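Local coordinates for putative uncharacterized protein (Ustilago maydis, PDB 4GNX) that binds single-stranded DNA as a component of replication protein A, probably its large subunit, through a series of OB folds, at residues C[170-175]-C[245-250]; C[342-347]-C[372-377]; C[38-43]-C[55-60]. All coordinates share one frame; numbering follows the deposited sequence.

Interaction 1. Residues C[170-175]-C[245-250]; sequences QGNRSV and AQFQPY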
loop_
_atom_site.group_PDB
_atom_site.type_symbol
_atom_site.label_atom_id
_atom_site.label_comp_id
_atom_site.label_asym_id
_atom_site.label_seq_id
_atom_site.Cartn_x
_atom_site.Cartn_y
_atom_site.Cartn_z
ATOM N N GLN C 170 15.301 9.444 -29.721
ATOM C CA GLN C 170 15.157 8.870 -31.067
ATOM C C GLN C 170 13.762 8.300 -31.304
ATOM O O GLN C 170 13.313 8.200 -32.445
ATOM C CB GLN C 170 16.200 7.768 -31.318
ATOM C CG GLN C 170 17.630 8.109 -30.913
ATOM C CD GLN C 170 17.943 7.803 -29.447
ATOM O OE1 GLN C 170 17.053 7.760 -28.599
ATOM N NE2 GLN C 170 19.219 7.601 -29.145
ATOM N N GLY C 171 13.084 7.928 -30.218
ATOM C CA GLY C 171 11.730 7.394 -30.289
ATOM C C GLY C 171 10.717 8.377 -30.848
ATOM O O GLY C 171 9.596 7.986 -31.173
ATOM N N ASN C 172 11.124 9.645 -30.969
ATOM C CA ASN C 172 10.263 10.751 -31.427
ATOM C C ASN C 172 9.101 11.053 -30.482
ATOM O O ASN C 172 8.090 11.636 -30.890
ATOM C CB ASN C 172 9.752 10.529 -32.862
ATOM C CG ASN C 172 10.751 10.961 -33.920
ATOM O OD1 ASN C 172 11.951 10.741 -33.780
ATOM N ND2 ASN C 172 10.253 11.573 -34.994
ATOM N N ARG C 173 9.252 10.646 -29.223
ATOM C CA ARG C 173 8.247 10.901 -28.201
ATOM C C ARG C 173 8.853 11.776 -27.113
ATOM O O ARG C 173 10.016 11.593 -26.735
ATOM C CB ARG C 173 7.713 9.592 -27.615
ATOM C CG ARG C 173 6.917 8.747 -28.600
ATOM C CD ARG C 173 5.916 7.828 -27.912
ATOM N NE ARG C 173 4.861 8.585 -27.234
ATOM C CZ ARG C 173 3.679 8.883 -27.764
ATOM N NH1 ARG C 173 3.374 8.484 -28.993
ATOM N NH2 ARG C 173 2.797 9.580 -27.062
ATOM N N SER C 174 8.064 12.738 -26.638
ATOM C CA SER C 174 8.490 13.647 -25.580
ATOM C C SER C 174 7.730 13.374 -24.288
ATOM O O SER C 174 6.570 12.949 -24.321
ATOM C CB SER C 174 8.304 15.102 -26.005
ATOM O OG SER C 174 6.966 15.527 -25.818
ATOM N N VAL C 175 8.396 13.622 -23.160
ATOM C CA VAL C 175 7.832 13.354 -21.837
ATOM C C VAL C 175 8.164 14.499 -20.877
ATOM O O VAL C 175 9.233 15.098 -20.970
ATOM C CB VAL C 175 8.312 11.991 -21.276
ATOM C CG1 VAL C 175 9.786 12.037 -20.879
ATOM C CG2 VAL C 175 7.450 11.554 -20.098
ATOM N N ALA C 245 12.423 17.083 -37.199
ATOM C CA ALA C 245 11.119 16.409 -37.134
ATOM C C ALA C 245 10.323 16.843 -35.905
ATOM O O ALA C 245 10.844 17.533 -35.025
ATOM C CB ALA C 245 11.293 14.892 -37.156
ATOM N N GLN C 246 9.059 16.433 -35.852
ATOM C CA GLN C 246 8.180 16.783 -34.734
ATOM C C GLN C 246 7.917 15.581 -33.825
ATOM O O GLN C 246 8.175 14.438 -34.211
ATOM C CB GLN C 246 6.875 17.385 -35.256
ATOM C CG GLN C 246 7.062 18.717 -35.968
ATOM C CD GLN C 246 5.774 19.266 -36.549
ATOM O OE1 GLN C 246 4.677 18.857 -36.167
ATOM N NE2 GLN C 246 5.905 20.203 -37.477
ATOM N N PHE C 247 7.393 15.841 -32.627
ATOM C CA PHE C 247 7.336 14.822 -31.576
ATOM C C PHE C 247 5.945 14.537 -30.999
ATOM O O PHE C 247 4.953 15.101 -31.451
ATOM C CB PHE C 247 8.326 15.182 -30.464
ATOM C CG PHE C 247 9.722 15.442 -30.960
ATOM C CD1 PHE C 247 10.273 16.720 -30.895
ATOM C CD2 PHE C 247 10.485 14.411 -31.513
ATOM C CE1 PHE C 247 11.559 16.963 -31.357
ATOM C CE2 PHE C 247 11.770 14.647 -31.980
ATOM C CZ PHE C 247 12.309 15.926 -31.900
ATOM N N GLN C 248 5.896 13.654 -29.998
ATOM C CA GLN C 248 4.646 13.191 -29.374
ATOM C C GLN C 248 4.564 13.506 -27.874
ATOM O O GLN C 248 5.506 13.236 -27.135
ATOM C CB GLN C 248 4.487 11.686 -29.591
ATOM C CG GLN C 248 3.859 11.309 -30.928
ATOM C CD GLN C 248 2.372 11.005 -30.823
ATOM O OE1 GLN C 248 1.669 11.535 -29.959
ATOM N NE2 GLN C 248 1.888 10.139 -31.703
ATOM N N PRO C 249 3.424 14.058 -27.418
ATOM C CA PRO C 249 3.320 14.558 -26.051
ATOM C C PRO C 249 3.093 13.487 -24.971
ATOM O O PRO C 249 3.384 13.740 -23.796
ATOM C CB PRO C 249 2.120 15.502 -26.123
ATOM C CG PRO C 249 1.253 14.920 -27.185
ATOM C CD PRO C 249 2.170 14.253 -28.173
ATOM N N TYR C 250 2.573 12.321 -25.362
ATOM C CA TYR C 250 2.243 11.211 -24.434
ATOM C C TYR C 250 0.808 11.294 -23.836
ATOM O O TYR C 250 0.141 10.264 -23.660
ATOM C CB TYR C 250 3.311 11.051 -23.321
ATOM C CG TYR C 250 4.004 9.692 -23.276
ATOM C CD1 TYR C 250 5.392 9.588 -23.405
ATOM C CD2 TYR C 250 3.273 8.511 -23.106
ATOM C CE1 TYR C 250 6.029 8.349 -23.370
ATOM C CE2 TYR C 250 3.899 7.267 -23.068
ATOM C CZ TYR C 250 5.277 7.187 -23.203
ATOM O OH TYR C 250 5.896 5.950 -23.166
#

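Interaction 2. Residues C[342-347]-C[372-377]; sequences YRYILS and MSAGEL. With nucleotides of chain G.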
loop_
_atom_site.group_PDB
_atom_site.type_symbol
_atom_site.label_atom_id
_atom_site.label_comp_id
_atom_site.label_asym_id
_atom_site.label_seq_id
_atom_site.Cartn_x
_atom_site.Cartn_y
_atom_site.Cartn_z
ATOM N N TYR C 342 -34.576 -0.002 -13.884
ATOM C CA TYR C 342 -34.113 0.352 -12.552
ATOM C C TYR C 342 -32.624 0.581 -12.564
ATOM O O TYR C 342 -31.866 -0.265 -13.011
ATOM C CB TYR C 342 -34.512 -0.707 -11.530
ATOM C CG TYR C 342 -36.016 -0.865 -11.380
ATOM C CD1 TYR C 342 -36.694 -1.888 -12.053
ATOM C CD2 TYR C 342 -36.762 0.007 -10.577
ATOM C CE1 TYR C 342 -38.065 -2.049 -11.922
ATOM C CE2 TYR C 342 -38.137 -0.149 -10.439
ATOM C CZ TYR C 342 -38.783 -1.177 -11.116
ATOM O OH TYR C 342 -40.151 -1.346 -11.001
ATOM N N ARG C 343 -32.220 1.752 -12.104
ATOM C CA ARG C 343 -30.816 2.096 -12.033
ATOM C C ARG C 343 -30.425 2.389 -10.590
ATOM O O ARG C 343 -31.243 2.845 -9.797
ATOM C CB ARG C 343 -30.516 3.308 -12.916
ATOM C CG ARG C 343 -30.599 3.037 -14.401
ATOM C CD ARG C 343 -29.942 4.143 -15.214
ATOM N NE ARG C 343 -28.499 3.959 -15.425
ATOM C CZ ARG C 343 -27.954 3.143 -16.330
ATOM N NH1 ARG C 343 -28.705 2.388 -17.128
ATOM N NH2 ARG C 343 -26.638 3.075 -16.441
ATOM N N TYR C 344 -29.170 2.129 -10.259
ATOM C CA TYR C 344 -28.667 2.391 -8.914
ATOM C C TYR C 344 -28.345 3.855 -8.684
ATOM O O TYR C 344 -27.870 4.559 -9.578
ATOM C CB TYR C 344 -27.419 1.553 -8.605
ATOM C CG TYR C 344 -27.692 0.091 -8.290
ATOM C CD1 TYR C 344 -27.176 -0.931 -9.094
ATOM C CD2 TYR C 344 -28.470 -0.273 -7.194
ATOM C CE1 TYR C 344 -27.420 -2.267 -8.811
ATOM C CE2 TYR C 344 -28.721 -1.607 -6.912
ATOM C CZ TYR C 344 -28.194 -2.592 -7.724
ATOM O OH TYR C 344 -28.448 -3.909 -7.437
ATOM N N ILE C 345 -28.627 4.290 -7.463
ATOM C CA ILE C 345 -28.108 5.538 -6.904
ATOM C C ILE C 345 -27.517 5.233 -5.529
ATOM O O ILE C 345 -27.980 5.711 -4.502
ATOM C CB ILE C 345 -29.184 6.638 -6.861
ATOM C CG1 ILE C 345 -30.574 6.015 -6.613
ATOM C CG2 ILE C 345 -29.153 7.392 -8.177
ATOM C CD1 ILE C 345 -31.726 6.990 -6.427
ATOM N N LEU C 346 -26.481 4.416 -5.543
ATOM C CA LEU C 346 -25.924 3.825 -4.347
ATOM C C LEU C 346 -25.330 4.830 -3.358
ATOM O O LEU C 346 -24.504 5.671 -3.718
ATOM C CB LEU C 346 -24.843 2.840 -4.754
ATOM C CG LEU C 346 -24.140 2.066 -3.641
ATOM C CD1 LEU C 346 -24.751 0.676 -3.572
ATOM C CD2 LEU C 346 -22.652 1.976 -3.950
ATOM N N SER C 347 -25.747 4.720 -2.103
ATOM C CA SER C 347 -25.129 5.484 -1.034
ATOM C C SER C 347 -24.454 4.528 -0.055
ATOM O O SER C 347 -25.134 3.796 0.678
ATOM C CB SER C 347 -26.175 6.318 -0.311
ATOM O OG SER C 347 -25.594 7.502 0.191
ATOM N N MET C 372 -25.458 -7.897 -8.618
ATOM C CA MET C 372 -26.820 -7.936 -9.115
ATOM C C MET C 372 -27.176 -6.608 -9.753
ATOM O O MET C 372 -26.806 -5.558 -9.239
ATOM C CB MET C 372 -27.728 -8.141 -7.930
ATOM C CG MET C 372 -28.924 -8.992 -8.206
ATOM S SD MET C 372 -29.901 -9.112 -6.709
ATOM C CE MET C 372 -28.732 -9.935 -5.623
ATOM N N SER C 373 -27.882 -6.642 -10.872
ATOM C CA SER C 373 -28.415 -5.422 -11.469
ATOM C C SER C 373 -29.543 -4.894 -10.591
ATOM O O SER C 373 -30.124 -5.647 -9.798
ATOM C CB SER C 373 -28.963 -5.697 -12.859
ATOM O OG SER C 373 -30.227 -6.337 -12.763
ATOM N N ALA C 374 -29.860 -3.611 -10.740
ATOM C CA ALA C 374 -30.931 -2.998 -9.940
ATOM C C ALA C 374 -32.304 -3.638 -10.195
ATOM O O ALA C 374 -33.158 -3.680 -9.297
ATOM C CB ALA C 374 -30.982 -1.491 -10.149
ATOM N N GLY C 375 -32.492 -4.145 -11.414
ATOM C CA GLY C 375 -33.691 -4.890 -11.779
ATOM C C GLY C 375 -33.805 -6.173 -10.982
ATOM O O GLY C 375 -34.875 -6.484 -10.440
ATOM N N GLU C 376 -32.691 -6.904 -10.894
ATOM C CA GLU C 376 -32.638 -8.181 -10.174
ATOM C C GLU C 376 -32.900 -7.984 -8.673
ATOM O O GLU C 376 -33.553 -8.803 -8.011
ATOM C CB GLU C 376 -31.274 -8.846 -10.377
ATOM C CG GLU C 376 -30.957 -9.336 -11.788
ATOM C CD GLU C 376 -29.505 -9.813 -11.947
ATOM O OE1 GLU C 376 -28.574 -8.977 -11.849
ATOM O OE2 GLU C 376 -29.288 -11.029 -12.188
ATOM N N LEU C 377 -32.377 -6.888 -8.145
ATOM C CA LEU C 377 -32.563 -6.555 -6.753
ATOM C C LEU C 377 -34.028 -6.287 -6.452
ATOM O O LEU C 377 -34.575 -6.791 -5.465
ATOM C CB LEU C 377 -31.744 -5.320 -6.412
ATOM C CG LEU C 377 -31.001 -5.326 -5.086
ATOM C CD1 LEU C 377 -31.148 -3.951 -4.480
ATOM C CD2 LEU C 377 -31.497 -6.395 -4.124
ATOM P P DT G 18 -28.770 11.803 8.206
ATOM O OP1 DT G 18 -30.107 12.228 8.699
ATOM O OP2 DT G 18 -27.551 12.186 8.964
ATOM O "O5'" DT G 18 -28.795 10.217 8.068
ATOM C "C5'" DT G 18 -29.949 9.531 7.536
ATOM C "C4'" DT G 18 -29.516 8.465 6.556
ATOM O "O4'" DT G 18 -28.791 9.097 5.485
ATOM C "C3'" DT G 18 -28.568 7.413 7.132
ATOM O "O3'" DT G 18 -29.256 6.239 7.599
ATOM C "C2'" DT G 18 -27.598 7.117 5.999
ATOM C "C1'" DT G 18 -27.816 8.216 4.966
ATOM N N1 DT G 18 -26.629 9.021 4.631
ATOM C C2 DT G 18 -26.280 9.107 3.304
ATOM O O2 DT G 18 -26.884 8.528 2.416
ATOM N N3 DT G 18 -25.185 9.896 3.050
ATOM C C4 DT G 18 -24.432 10.599 3.970
ATOM O O4 DT G 18 -23.475 11.268 3.591
ATOM C C5 DT G 18 -24.863 10.474 5.345
ATOM C C7 DT G 18 -24.103 11.200 6.412
ATOM C C6 DT G 18 -25.932 9.707 5.602
#

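Interaction 3. Residues C[38-43]-C[55-60]; sequences GKLFSV and TGFNDA. With nucleotides of chain G.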
loop_
_atom_site.group_PDB
_atom_site.type_symbol
_atom_site.label_atom_id
_atom_site.label_comp_id
_atom_site.label_asym_id
_atom_site.label_seq_id
_atom_site.Cartn_x
_atom_site.Cartn_y
_atom_site.Cartn_z
ATOM N N GLY C 38 15.757 23.108 13.384
ATOM C CA GLY C 38 17.139 23.167 12.908
ATOM C C GLY C 38 17.332 22.848 11.447
ATOM O O GLY C 38 16.425 23.041 10.634
ATOM N N LYS C 39 18.520 22.347 11.116
ATOM C CA LYS C 39 18.843 22.016 9.728
ATOM C C LYS C 39 19.674 20.746 9.533
ATOM O O LYS C 39 20.388 20.297 10.431
ATOM C CB LYS C 39 19.507 23.199 9.015
ATOM C CG LYS C 39 20.859 23.621 9.564
ATOM C CD LYS C 39 21.472 24.683 8.665
ATOM C CE LYS C 39 22.613 25.420 9.344
ATOM N NZ LYS C 39 23.407 26.179 8.337
ATOM N N LEU C 40 19.572 20.183 8.336
ATOM C CA LEU C 40 20.290 18.972 8.001
ATOM C C LEU C 40 20.374 18.739 6.504
ATOM O O LEU C 40 19.694 19.390 5.711
ATOM C CB LEU C 40 19.618 17.768 8.644
ATOM C CG LEU C 40 18.274 17.325 8.074
ATOM C CD1 LEU C 40 18.444 16.354 6.919
ATOM C CD2 LEU C 40 17.464 16.671 9.182
ATOM N N PHE C 41 21.217 17.797 6.124
ATOM C CA PHE C 41 21.274 17.383 4.747
ATOM C C PHE C 41 21.813 15.975 4.757
ATOM O O PHE C 41 22.277 15.477 5.788
ATOM C CB PHE C 41 22.194 18.294 3.930
ATOM C CG PHE C 41 23.632 17.894 3.991
ATOM C CD1 PHE C 41 24.251 17.309 2.890
ATOM C CD2 PHE C 41 24.373 18.063 5.160
ATOM C CE1 PHE C 41 25.587 16.916 2.950
ATOM C CE2 PHE C 41 25.711 17.684 5.215
ATOM C CZ PHE C 41 26.317 17.109 4.113
ATOM N N SER C 42 21.764 15.334 3.609
ATOM C CA SER C 42 22.289 14.007 3.525
ATOM C C SER C 42 22.838 13.716 2.164
ATOM O O SER C 42 22.509 14.351 1.172
ATOM C CB SER C 42 21.216 12.983 3.862
ATOM O OG SER C 42 20.233 12.967 2.851
ATOM N N VAL C 43 23.670 12.699 2.139
ATOM C CA VAL C 43 24.387 12.311 0.964
ATOM C C VAL C 43 24.326 10.794 0.885
ATOM O O VAL C 43 24.291 10.110 1.925
ATOM C CB VAL C 43 25.838 12.788 1.123
ATOM C CG1 VAL C 43 26.841 11.669 0.868
ATOM C CG2 VAL C 43 26.099 14.020 0.270
ATOM N N THR C 55 24.472 11.635 6.956
ATOM C CA THR C 55 23.697 12.840 7.228
ATOM C C THR C 55 24.469 13.794 8.131
ATOM O O THR C 55 25.162 13.380 9.074
ATOM C CB THR C 55 22.380 12.497 7.952
ATOM O OG1 THR C 55 21.597 11.610 7.147
ATOM C CG2 THR C 55 21.576 13.751 8.247
ATOM N N GLY C 56 24.323 15.082 7.857
ATOM C CA GLY C 56 24.885 16.083 8.728
ATOM C C GLY C 56 23.784 16.933 9.302
ATOM O O GLY C 56 22.858 17.300 8.574
ATOM N N PHE C 57 23.889 17.240 10.596
ATOM C CA PHE C 57 22.942 18.101 11.284
ATOM C C PHE C 57 23.569 19.434 11.698
ATOM O O PHE C 57 24.767 19.511 11.980
ATOM C CB PHE C 57 22.406 17.399 12.518
ATOM C CG PHE C 57 21.480 16.257 12.227
ATOM C CD1 PHE C 57 20.111 16.473 12.073
ATOM C CD2 PHE C 57 21.964 14.954 12.147
ATOM C CE1 PHE C 57 19.243 15.419 11.825
ATOM C CE2 PHE C 57 21.098 13.896 11.896
ATOM C CZ PHE C 57 19.735 14.131 11.739
ATOM N N ASN C 58 22.736 20.476 11.725
ATOM C CA ASN C 58 23.121 21.832 12.129
ATOM C C ASN C 58 24.516 22.305 11.700
ATOM O O ASN C 58 24.713 22.661 10.537
ATOM C CB ASN C 58 22.874 22.005 13.622
ATOM C CG ASN C 58 21.519 21.464 14.030
ATOM O OD1 ASN C 58 20.502 21.730 13.375
ATOM N ND2 ASN C 58 21.500 20.672 15.095
ATOM N N ASP C 59 25.480 22.292 12.615
ATOM C CA ASP C 59 26.827 22.774 12.293
ATOM C C ASP C 59 27.586 21.940 11.236
ATOM O O ASP C 59 28.397 22.468 10.463
ATOM C CB ASP C 59 27.637 22.993 13.575
ATOM C CG ASP C 59 27.120 24.181 14.388
ATOM O OD1 ASP C 59 27.874 24.729 15.227
ATOM O OD2 ASP C 59 25.951 24.579 14.179
ATOM N N ALA C 60 27.289 20.649 11.181
ATOM C CA ALA C 60 27.864 19.781 10.158
ATOM C C ALA C 60 27.500 20.210 8.721
ATOM O O ALA C 60 28.258 19.933 7.780
ATOM C CB ALA C 60 27.462 18.338 10.408
ATOM P P DT G 2 16.301 10.966 18.211
ATOM O OP1 DT G 2 15.145 10.555 19.048
ATOM O OP2 DT G 2 16.657 10.160 17.013
ATOM O "O5'" DT G 2 16.030 12.477 17.775
ATOM C "C5'" DT G 2 16.309 12.930 16.436
ATOM C "C4'" DT G 2 15.818 14.348 16.254
ATOM O "O4'" DT G 2 16.822 15.285 16.708
ATOM C "C3'" DT G 2 15.508 14.728 14.810
ATOM O "O3'" DT G 2 14.381 15.603 14.777
ATOM C "C2'" DT G 2 16.774 15.421 14.343
ATOM C "C1'" DT G 2 17.359 16.023 15.615
ATOM N N1 DT G 2 18.832 15.943 15.691
ATOM C C2 DT G 2 19.543 17.102 15.910
ATOM O O2 DT G 2 19.013 18.194 16.049
ATOM N N3 DT G 2 20.906 16.936 15.961
ATOM C C4 DT G 2 21.611 15.756 15.815
ATOM O O4 DT G 2 22.838 15.762 15.888
ATOM C C5 DT G 2 20.800 14.578 15.583
ATOM C C7 DT G 2 21.472 13.253 15.416
ATOM C C6 DT G 2 19.470 14.732 15.530
ATOM P P DT G 3 13.012 15.120 14.107
ATOM O OP1 DT G 3 11.956 15.990 14.687
ATOM O OP2 DT G 3 12.865 13.646 14.159
ATOM O "O5'" DT G 3 13.198 15.550 12.586
ATOM C "C5'" DT G 3 12.906 16.901 12.190
ATOM C "C4'" DT G 3 12.701 16.965 10.697
ATOM O "O4'" DT G 3 13.803 16.295 10.045
ATOM C "C3'" DT G 3 11.429 16.283 10.193
ATOM O "O3'" DT G 3 10.810 17.137 9.225
ATOM C "C2'" DT G 3 11.936 14.996 9.566
ATOM C "C1'" DT G 3 13.293 15.426 9.054
ATOM N N1 DT G 3 14.271 14.339 8.857
ATOM C C2 DT G 3 14.547 13.952 7.564
ATOM O O2 DT G 3 14.006 14.448 6.589
ATOM N N3 DT G 3 15.474 12.944 7.455
ATOM C C4 DT G 3 16.145 12.310 8.485
ATOM O O4 DT G 3 16.961 11.428 8.230
ATOM C C5 DT G 3 15.813 12.775 9.818
ATOM C C7 DT G 3 16.486 12.150 10.998
ATOM C C6 DT G 3 14.906 13.754 9.933
#

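Interaction 1. Residues C[170-175]-C[245-250]
Arg173 lies against Gln248 and reaches across to the ring of Tyr250, so tracing this one side chain outward covers much of the contact. Its CB sets off away from 245-250; the chain then bends at chi3 (66°), which swings the guanidinium round to the loop. CG already meets Gln248 CB at 3.9 Å. NE stands over the centre of the Tyr250 ring, and CZ lies 4.7 Å from the ring centroid, a cation-pi contact in which the two planes are steeply inclined, 75° apart, instead of lying flat on each other. Gln248 CB covers one face of the guanidinium, 3.4 Å from CZ. At the tip, NH1 comes within 3.3 Å of CD of the Gln248 carboxamide, whose plane is turned 37° from that of the guanidinium, while NH2 ends at Tyr250 CA.

Next to it the backbones join. Ser174 N donates to Gln248 O (2.7 Å), and Ser174 OG reaches the same oxygen from above the carbonyl plane (3.0 Å), so one residue grips this acceptor twice; Gln248 N adds a weak bond to Asn172 O. Tyr250 OH bonds to Ile124 O, which ties down the far end of the ring. The segment after helix 229-242 is thereby laid against the chain leading into strand 174-180 in the second OB domain. Within this contact the arginine's charge meets an aromatic face, a methylene and a neutral carboxamide, with no carboxylate, so the attachment probably rests on polarisation and dispersion as well as on backbone bonds.

Interaction 2. Residues C[342-347]-C[372-377]
In the C-terminal OB domain, the first turn of helix 374-381 sits against strand 341-352, and the seat is the ring of Tyr344, on which Ala374 rests. Ala374 CB stands over the ring centre, 3.7 Å from the centroid and only 5° off the normal, a CH-pi contact that uses the face almost squarely. With CG of Tyr344 anti to its carbonyl carbon (chi1 -76°), the ring runs out from the strand until its hydroxyl passes under the start of the helix. There OH donates to Met372 O at 2.9 Å, from well above the carbonyl plane (55° out of it), so it does not follow a lone pair. Leu377 meets the ring at its edge, where CD1 is 4.2 Å from Tyr344 CE2.

The same helix end is closed by a capping box. Ser373 OG accepts from Glu376 N at 3.1 Å, and in return Ser373 N donates to the anti lone pair of Glu376 OE1 at 2.6 Å. These reciprocal bonds occupy amides that the first turn leaves without backbone acceptors, and they probably help to keep Met372 O and Ala374, on either side of the cap in sequence, where Tyr344 meets them.

Further back on the strand, Tyr342 CB touches Ala374 CB at 3.9 Å, whereas its ring leads away to stack with His378. Helix 363-370 adds Ala366, Thr367 and Ile370 around Tyr344. DNA is met along the same strand: Arg343, between the two tyrosines, packs on a thymine base, Ile345 on a sugar, and at the end of the segment Ser347 OG donates to O2 of DT18 of chain G at 2.8 Å.

Interaction 3. Residues C[38-43]-C[55-60]
Leu40 and Phe57 stand side by side and point the same way from an antiparallel, non-hydrogen-bonded pair, with Leu40 CD2 against Phe57 CE1 at 3.4 Å. Together they present an apolar patch to the DNA. The thymine of DT2 of chain G lies over one face of the Phe57 ring, roughly parallel to it, with C5 above the ring centre, while the methyl C7 of DT3 of chain G meets the ring edge, 3.9 Å from CZ. Leu40 CD2 reaches the sugar of DT3 of chain G. Such aromatic contact with bases is characteristic of OB folds that bind single-stranded DNA.

On the reverse face Phe41 faces Gly56 in a hydrogen-bonded pair. Its CG sits between the backbone N and the carbonyl carbon (chi1 85°), which leans the ring across the neighbouring strand and puts CE2 3.9 Å from Gly56 CA. Beyond Phe57, Asn58 prolongs the pairing with both side chain and backbone: Lys39 N donates almost straight to OD1 (3.1 Å, 174°), and Asn58 N returns a bond to Lys39 O at 2.7 Å. Asn58 ND2 faces O2 of DT2 of chain G at 3.6 Å.

The two strands form the hairpin 39-46/51-57, flanked by strands 17-30 and 95-99; helix 59-64 follows after Asn58 and supplies Asp62 as the salt-bridge partner of Lys39, while Phe41 meets Tyr65 edge-to-face.

The three contacts share no strand or helix and lie far apart, the centres of interactions 2 and 3 about 59 Å from each other, each in or against a different OB domain. Interaction 3 is the buried one, a hairpin within a sheet held by regular backbone bonds, with DNA lying on the face that bears Leu40 and Phe57. Interaction 2, partly buried, joins a strand to a helix end, and relies on an aromatic face and a side-chain hydroxyl; other residues of the same strand meet the DNA. Interaction 1 is a surface contact in which an irregular segment clings to the chain entering a strand through an arginine and a doubly used carbonyl, about 11 Å at nearest from the nucleic acid.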